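Local atomic coordinates of citrinin polyketide synthase (Monascus purpureus, PDB entry 5MPT), a protein that builds the polyketide precursor of the mycotoxin citrinin from malonyl units, the portion described here being its C-methylating (CMeT) methyltransferase domain with bound S-adenosyl-L-homocysteine. Residues Thr28-Leu33 with Arg369-Asn373; Leu141-Thr145 with Gln161-Gly165. All blocks are in the same frame, centred on the assembly; numbering follows the deposited sequence.

Contact 1 of 2, residues Thr28-Leu33 with Arg369-Asn373; sequences TDDFIL and RPEAN
Ile-32 and Ala-372 meet in the buried half of this contact, where helix 28-34 lies against the 3-10 turn that begins at Pro-370. CD1 of Ile-32 reaches 3.8 Å from CB of Ala-372 and also rests on that residue's backbone N, while CG2 of Thr-28 closes on the same methyl from the preceding helical turn. The other branch of Ile-32, CG2, is placed anti to its backbone N, packs 3.6 Å from CD of Arg-369 and also touches OE1 of Glu-371; OE2 of that carboxylate is taken by the backbone N of Tyr-41. The turn belongs to the connection between antiparallel strands 361-364 and 375-381, at one edge of the seven-stranded methyltransferase sheet, and Asp-29 ties the helix to it. OD1 of Asp-29 accepts the backbone N of Arg-369 at 3.0 Å, the bond fairly straight (161°) though the N-H comes in 39° out of the carboxylate plane, and OD2 takes the N of Thr-368. The solvent side is no less close but more exposed, and is bridged by water. Arg-369, extended, runs past Asp-29 without a salt bridge, its guanidinium nearly perpendicular to the carboxylate. CD1 of exposed Leu-33 lies over one face of the Arg-369 guanidinium, 3.5 Å from NH2, while an in-plane water accepts from NE of Arg-369 at 3.0 Å and bonds weakly to O of Asp-29.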
ATOM      1  N   THR A  28      14.648  -8.561   8.026  1.00 23.04           N
ATOM      2  CA  THR A  28      13.746  -7.416   7.857  1.00 21.31           C
ATOM      3  C   THR A  28      14.406  -6.089   8.250  1.00 21.24           C
ATOM      4  O   THR A  28      14.391  -5.133   7.470  1.00 21.30           O
ATOM      5  CB  THR A  28      12.439  -7.626   8.651  1.00 22.00           C
ATOM      6  OG1 THR A  28      11.806  -8.837   8.226  1.00 22.42           O
ATOM      7  CG2 THR A  28      11.456  -6.490   8.412  1.00 22.61           C
ATOM      8  N   ASP A  29      14.985  -6.016   9.451  1.00 21.00           N
ATOM      9  CA  ASP A  29      15.642  -4.791   9.913  1.00 22.01           C
ATOM     10  C   ASP A  29      16.815  -4.409   9.024  1.00 21.71           C
ATOM     11  O   ASP A  29      17.064  -3.222   8.781  1.00 24.38           O
ATOM     12  CB  ASP A  29      16.124  -4.959  11.337  1.00 23.28           C
ATOM     13  CG  ASP A  29      15.015  -4.935  12.345  1.00 26.26           C
ATOM     14  OD1 ASP A  29      14.008  -4.248  12.102  1.00 24.29           O
ATOM     15  OD2 ASP A  29      15.158  -5.567  13.409  1.00 30.55           O
ATOM     16  N   ASP A  30      17.521  -5.408   8.499  1.00 21.67           N
ATOM     17  CA  ASP A  30      18.582  -5.148   7.536  1.00 22.38           C
ATOM     18  C   ASP A  30      18.049  -4.491   6.279  1.00 19.43           C
ATOM     19  O   ASP A  30      18.704  -3.603   5.724  1.00 21.44           O
ATOM     20  CB  ASP A  30      19.296  -6.444   7.133  1.00 25.86           C
ATOM     21  CG  ASP A  30      20.028  -7.137   8.300  1.00 32.51           C
ATOM     22  OD1 ASP A  30      20.991  -6.566   8.837  1.00 39.43           O
ATOM     23  OD2 ASP A  30      19.674  -8.288   8.640  1.00 31.93           O
ATOM     24  N   PHE A  31      16.897  -4.959   5.763  1.00 20.39           N
ATOM     25  CA  PHE A  31      16.345  -4.329   4.565  1.00 19.68           C
ATOM     26  C   PHE A  31      15.907  -2.896   4.845  1.00 20.25           C
ATOM     27  O   PHE A  31      16.108  -2.017   4.006  1.00 17.50           O
ATOM     28  CB  PHE A  31      15.170  -5.154   3.984  1.00 19.35           C
ATOM     29  CG  PHE A  31      15.623  -6.332   3.184  1.00 20.09           C
ATOM     30  CD1 PHE A  31      15.977  -6.175   1.859  1.00 20.55           C
ATOM     31  CD2 PHE A  31      15.838  -7.539   3.786  1.00 20.38           C
ATOM     32  CE1 PHE A  31      16.460  -7.186   1.152  1.00 19.75           C
ATOM     33  CE2 PHE A  31      16.318  -8.594   3.055  1.00 20.06           C
ATOM     34  CZ  PHE A  31      16.628  -8.408   1.734  1.00 18.86           C
ATOM     35  N   ILE A  32      15.360  -2.644   6.039  1.00 18.51           N
ATOM     36  CA  ILE A  32      14.912  -1.308   6.420  1.00 18.93           C
ATOM     37  C   ILE A  32      16.096  -0.345   6.464  1.00 20.14           C
ATOM     38  O   ILE A  32      16.040   0.769   5.928  1.00 21.75           O
ATOM     39  CB  ILE A  32      14.176  -1.397   7.771  1.00 18.54           C
ATOM     40  CG1 ILE A  32      12.826  -2.090   7.580  1.00 20.52           C
ATOM     41  CG2 ILE A  32      13.985  -0.011   8.395  1.00 20.82           C
ATOM     42  CD1 ILE A  32      12.203  -2.515   8.871  1.00 23.13           C
ATOM     43  N   LEU A  33      17.194  -0.761   7.099  1.00 21.46           N
ATOM     44  CA  LEU A  33      18.376   0.092   7.167  1.00 23.24           C
ATOM     45  C   LEU A  33      18.996   0.296   5.786  1.00 23.09           C
ATOM     46  O   LEU A  33      19.300   1.429   5.391  1.00 23.09           O
ATOM     47  CB  LEU A  33      19.398  -0.506   8.133  1.00 24.55           C
ATOM     48  CG  LEU A  33      20.648   0.338   8.401  1.00 25.59           C
ATOM     49  CD1 LEU A  33      20.391   1.623   9.142  1.00 25.00           C
ATOM     50  CD2 LEU A  33      21.642  -0.566   9.163  1.00 26.16           C
ATOM     51  N   ARG A 369      13.132  -2.611  14.482  1.00 24.09           N
ATOM     52  CA  ARG A 369      12.909  -1.247  14.051  1.00 22.67           C
ATOM     53  C   ARG A 369      11.412  -0.941  13.961  1.00 22.53           C
ATOM     54  O   ARG A 369      10.614  -1.811  13.595  1.00 23.80           O
ATOM     55  CB  ARG A 369      13.593  -1.015  12.702  1.00 20.68           C
ATOM     56  CG  ARG A 369      15.112  -1.091  12.793  1.00 20.25           C
ATOM     57  CD  ARG A 369      15.760  -0.904  11.424  1.00 18.78           C
ATOM     58  NE  ARG A 369      17.213  -0.982  11.559  1.00 20.13           N
ATOM     59  CZ  ARG A 369      17.980   0.054  11.896  1.00 22.30           C
ATOM     60  NH1 ARG A 369      17.412   1.245  12.126  1.00 22.33           N
ATOM     61  NH2 ARG A 369      19.301  -0.090  12.007  1.00 25.39           N
ATOM     62  N   PRO A 370      10.999   0.273  14.318  1.00 23.05           N
ATOM     63  CA  PRO A 370       9.566   0.606  14.280  1.00 21.60           C
ATOM     64  C   PRO A 370       8.960   0.469  12.899  1.00 20.40           C
ATOM     65  O   PRO A 370       7.775   0.153  12.790  1.00 22.24           O
ATOM     66  CB  PRO A 370       9.538   2.057  14.789  1.00 21.43           C
ATOM     67  CG  PRO A 370      10.944   2.584  14.572  1.00 22.31           C
ATOM     68  CD  PRO A 370      11.821   1.402  14.785  1.00 23.63           C
ATOM     69  N   GLU A 371       9.745   0.691  11.840  1.00 19.45           N
ATOM     70  CA  GLU A 371       9.236   0.590  10.485  1.00 18.21           C
ATOM     71  C   GLU A 371       8.828  -0.826  10.140  1.00 18.91           C
ATOM     72  O   GLU A 371       7.997  -1.015   9.257  1.00 20.30           O
ATOM     73  CB  GLU A 371      10.287   1.085   9.499  1.00 18.09           C
ATOM     74  CG  GLU A 371      10.663   2.546   9.651  1.00 18.83           C
ATOM     75  CD  GLU A 371      11.699   2.858  10.730  1.00 21.20           C
ATOM     76  OE1 GLU A 371      12.427   1.949  11.238  1.00 23.66           O
ATOM     77  OE2 GLU A 371      11.829   4.066  11.048  1.00 21.78           O
ATOM     78  N   ALA A 372       9.422  -1.830  10.798  1.00 18.69           N
ATOM     79  CA  ALA A 372       9.027  -3.220  10.577  1.00 20.61           C
ATOM     80  C   ALA A 372       7.559  -3.465  10.894  1.00 22.80           C
ATOM     81  O   ALA A 372       7.038  -4.498  10.495  1.00 22.17           O
ATOM     82  CB  ALA A 372       9.919  -4.162  11.409  1.00 18.92           C
ATOM     83  N   ASN A 373       6.873  -2.534  11.565  1.00 25.94           N
ATOM     84  CA  ASN A 373       5.445  -2.654  11.826  1.00 25.75           C
ATOM     85  C   ASN A 373       4.597  -1.902  10.812  1.00 21.26           C
ATOM     86  O   ASN A 373       3.367  -2.101  10.770  1.00 20.02           O
ATOM     87  CB  ASN A 373       5.112  -2.154  13.238  1.00 30.30           C
ATOM     88  CG  ASN A 373       5.823  -2.942  14.312  1.00 34.88           C
ATOM     89  OD1 ASN A 373       5.880  -4.168  14.265  1.00 30.69           O
ATOM     90  ND2 ASN A 373       6.408  -2.233  15.282  1.00 42.24           N
TER
HETATM   91  O   HOH W   1      19.345  -3.009  11.226  1.00 26.00           O

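Contact 2 of 2, residues Leu141-Thr145 with Gln161-Gly165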
ATOM      1  N   LEU A 141       3.335  14.147  -3.492  1.00 25.18           N
ATOM      2  CA  LEU A 141       1.940  13.741  -3.591  1.00 23.06           C
ATOM      3  C   LEU A 141       1.114  14.370  -2.479  1.00 23.46           C
ATOM      4  O   LEU A 141      -0.047  14.741  -2.691  1.00 25.51           O
ATOM      5  CB  LEU A 141       1.820  12.222  -3.547  1.00 23.07           C
ATOM      6  CG  LEU A 141       0.507  11.597  -4.039  1.00 24.71           C
ATOM      7  CD1 LEU A 141       0.263  11.921  -5.497  1.00 26.24           C
ATOM      8  CD2 LEU A 141       0.575  10.113  -3.810  1.00 25.02           C
ATOM      9  N   THR A 142       1.693  14.476  -1.282  1.00 25.50           N
ATOM     10  CA  THR A 142       0.982  15.080  -0.161  1.00 25.32           C
ATOM     11  C   THR A 142       0.559  16.518  -0.485  1.00 24.59           C
ATOM     12  O   THR A 142      -0.588  16.931  -0.221  1.00 24.47           O
ATOM     13  CB  THR A 142       1.886  15.026   1.073  1.00 25.42           C
ATOM     14  OG1 THR A 142       2.011  13.664   1.507  1.00 24.63           O
ATOM     15  CG2 THR A 142       1.329  15.884   2.220  1.00 24.08           C
ATOM     16  N   SER A 143       1.431  17.273  -1.144  1.00 24.30           N
ATOM     17  CA  SER A 143       1.042  18.634  -1.479  1.00 26.31           C
ATOM     18  C   SER A 143       0.163  18.720  -2.726  1.00 25.92           C
ATOM     19  O   SER A 143      -0.655  19.654  -2.834  1.00 25.63           O
ATOM     20  CB  SER A 143       2.289  19.504  -1.629  1.00 28.14           C
ATOM     21  OG  SER A 143       2.754  19.864  -0.346  1.00 29.85           O
ATOM     22  N   LEU A 144       0.287  17.759  -3.650  1.00 27.72           N
ATOM     23  CA  LEU A 144      -0.523  17.758  -4.868  1.00 28.36           C
ATOM     24  C   LEU A 144      -2.010  17.714  -4.537  1.00 26.56           C
ATOM     25  O   LEU A 144      -2.805  18.540  -5.030  1.00 26.66           O
ATOM     26  CB  LEU A 144      -0.122  16.572  -5.757  1.00 30.07           C
ATOM     27  CG  LEU A 144      -0.798  16.437  -7.132  1.00 34.50           C
ATOM     28  CD1 LEU A 144      -0.037  15.453  -8.019  1.00 34.42           C
ATOM     29  CD2 LEU A 144      -2.218  15.939  -7.033  1.00 38.83           C
ATOM     30  N   THR A 145      -2.414  16.784  -3.677  1.00 24.99           N
ATOM     31  CA  THR A 145      -3.808  16.802  -3.239  1.00 26.48           C
ATOM     32  C   THR A 145      -3.998  17.776  -2.091  1.00 25.56           C
ATOM     33  O   THR A 145      -5.025  18.452  -2.017  1.00 24.74           O
ATOM     34  CB  THR A 145      -4.279  15.403  -2.810  1.00 28.37           C
ATOM     35  OG1 THR A 145      -3.443  14.915  -1.759  1.00 27.71           O
ATOM     36  CG2 THR A 145      -4.228  14.420  -3.971  1.00 29.40           C
ATOM     37  N   GLN A 161      -8.889  12.296  -9.999  1.00 35.31           N
ATOM     38  CA  GLN A 161      -8.532  13.080 -11.177  1.00 41.12           C
ATOM     39  C   GLN A 161      -7.219  13.841 -10.963  1.00 41.29           C
ATOM     40  O   GLN A 161      -6.366  13.881 -11.856  1.00 41.06           O
ATOM     41  CB  GLN A 161      -9.681  14.036 -11.526  1.00 49.04           C
ATOM     42  CG  GLN A 161      -9.591  14.653 -12.917  1.00 59.71           C
ATOM     43  CD  GLN A 161      -8.485  15.693 -13.038  1.00 72.39           C
ATOM     44  OE1 GLN A 161      -8.232  16.462 -12.107  1.00 76.86           O
ATOM     45  NE2 GLN A 161      -7.818  15.717 -14.188  1.00 77.64           N
ATOM     46  N   LEU A 162      -7.033  14.451  -9.790  1.00 41.77           N
ATOM     47  CA  LEU A 162      -5.813  15.227  -9.557  1.00 42.19           C
ATOM     48  C   LEU A 162      -4.572  14.376  -9.713  1.00 40.82           C
ATOM     49  O   LEU A 162      -3.566  14.815 -10.288  1.00 41.27           O
ATOM     50  CB  LEU A 162      -5.810  15.826  -8.154  1.00 45.08           C
ATOM     51  CG  LEU A 162      -6.576  17.115  -7.906  1.00 48.77           C
ATOM     52  CD1 LEU A 162      -6.279  17.532  -6.490  1.00 45.98           C
ATOM     53  CD2 LEU A 162      -6.197  18.211  -8.897  1.00 55.18           C
ATOM     54  N   ILE A 163      -4.608  13.172  -9.155  1.00 37.65           N
ATOM     55  CA  ILE A 163      -3.439  12.313  -9.140  1.00 35.55           C
ATOM     56  C   ILE A 163      -3.182  11.736 -10.523  1.00 38.85           C
ATOM     57  O   ILE A 163      -2.059  11.770 -11.030  1.00 42.79           O
ATOM     58  CB  ILE A 163      -3.637  11.204  -8.094  1.00 32.53           C
ATOM     59  CG1 ILE A 163      -3.852  11.824  -6.705  1.00 31.75           C
ATOM     60  CG2 ILE A 163      -2.510  10.224  -8.147  1.00 34.77           C
ATOM     61  CD1 ILE A 163      -4.308  10.812  -5.661  1.00 31.62           C
ATOM     62  N   PHE A 164      -4.214  11.183 -11.150  1.00 38.98           N
ATOM     63  CA  PHE A 164      -4.016  10.366 -12.336  1.00 36.11           C
ATOM     64  C   PHE A 164      -4.368  11.081 -13.624  1.00 36.79           C
ATOM     65  O   PHE A 164      -4.109  10.536 -14.702  1.00 37.94           O
ATOM     66  CB  PHE A 164      -4.846   9.102 -12.226  1.00 35.06           C
ATOM     67  CG  PHE A 164      -4.450   8.231 -11.076  1.00 36.97           C
ATOM     68  CD1 PHE A 164      -3.369   7.387 -11.177  1.00 39.17           C
ATOM     69  CD2 PHE A 164      -5.160   8.273  -9.887  1.00 38.87           C
ATOM     70  CE1 PHE A 164      -3.002   6.576 -10.119  1.00 40.97           C
ATOM     71  CE2 PHE A 164      -4.792   7.471  -8.824  1.00 40.04           C
ATOM     72  CZ  PHE A 164      -3.718   6.624  -8.941  1.00 40.32           C
ATOM     73  N   GLY A 165      -4.963  12.260 -13.535  1.00 38.48           N
ATOM     74  CA  GLY A 165      -5.342  13.013 -14.712  1.00 43.17           C
ATOM     75  C   GLY A 165      -4.232  13.848 -15.291  1.00 45.74           C
ATOM     76  O   GLY A 165      -4.373  14.364 -16.403  1.00 47.98           O
TER
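Leu-144 and Leu-162 point at each other from neighbouring helices and slide past one another in opposite directions. The overlap therefore lies along their flanks: CD2 of Leu-144 settles 3.8 Å from CB of Leu-162 and 3.7 Å from its carbonyl O, whereas CD1 of Leu-162 reaches the opposing backbone, 3.9 Å from O of Leu-144 and close to CA of Thr-145. The extended form of Leu-144, with CG anti to the backbone N (chi1 -176°), carries its methyl across to the 161-165 backbone. Thr-145 and Ile-163 are set obliquely instead. CG2 of Thr-145 lies 3.8 Å from CG1 of Ile-163 and touches its CD1 as well, so one methyl bears on both carbons of that branch. A turn earlier on helix 136-146, Leu-141 approaches the other branch of Ile-163 at about a right angle, CD1 to CG2 4.2 Å, a more distant touch than that of Thr-145. Ile-163 is shared between the two arms of the contact, and its CG2 lies over the centre of one face of the adjacent Phe-164 ring. No hydrogen bond joins the segments. Ile-326 of helix 321-327 packs on Leu-141 and Thr-145, while Leu-330 covers Ile-163. Such apolar helix-helix packing is characteristic of the largely helical part of this methyltransferase; it lies near the active site, the Leu-141 side chain being about 7 Å from that of catalytic Tyr-177.

In the fold
The two contacts do not touch: their centres are 29 Å apart and their nearest atoms about 16 Å. Along the chain, contact 2 is nested within the loop closed by contact 1. Contact 2 is local, joining helices 136-146 and 159-164 with only helix 149-154 and its loops between them, whereas contact 1 brings together segments 336 residues apart, returning the chain from the edge of the seven-stranded sheet to the N-terminal helices. Helix 40-62 connects the regions: Tyr-40 and Tyr-41 border contact 1, and Leu-51 and Cys-52 touch Thr-142, which takes no part in contact 2. Contact 1 lies away from the annotated sites; contact 2 sits near Tyr-177, its Ile-163 side chain about 10 Å from bound S-adenosyl-L-homocysteine.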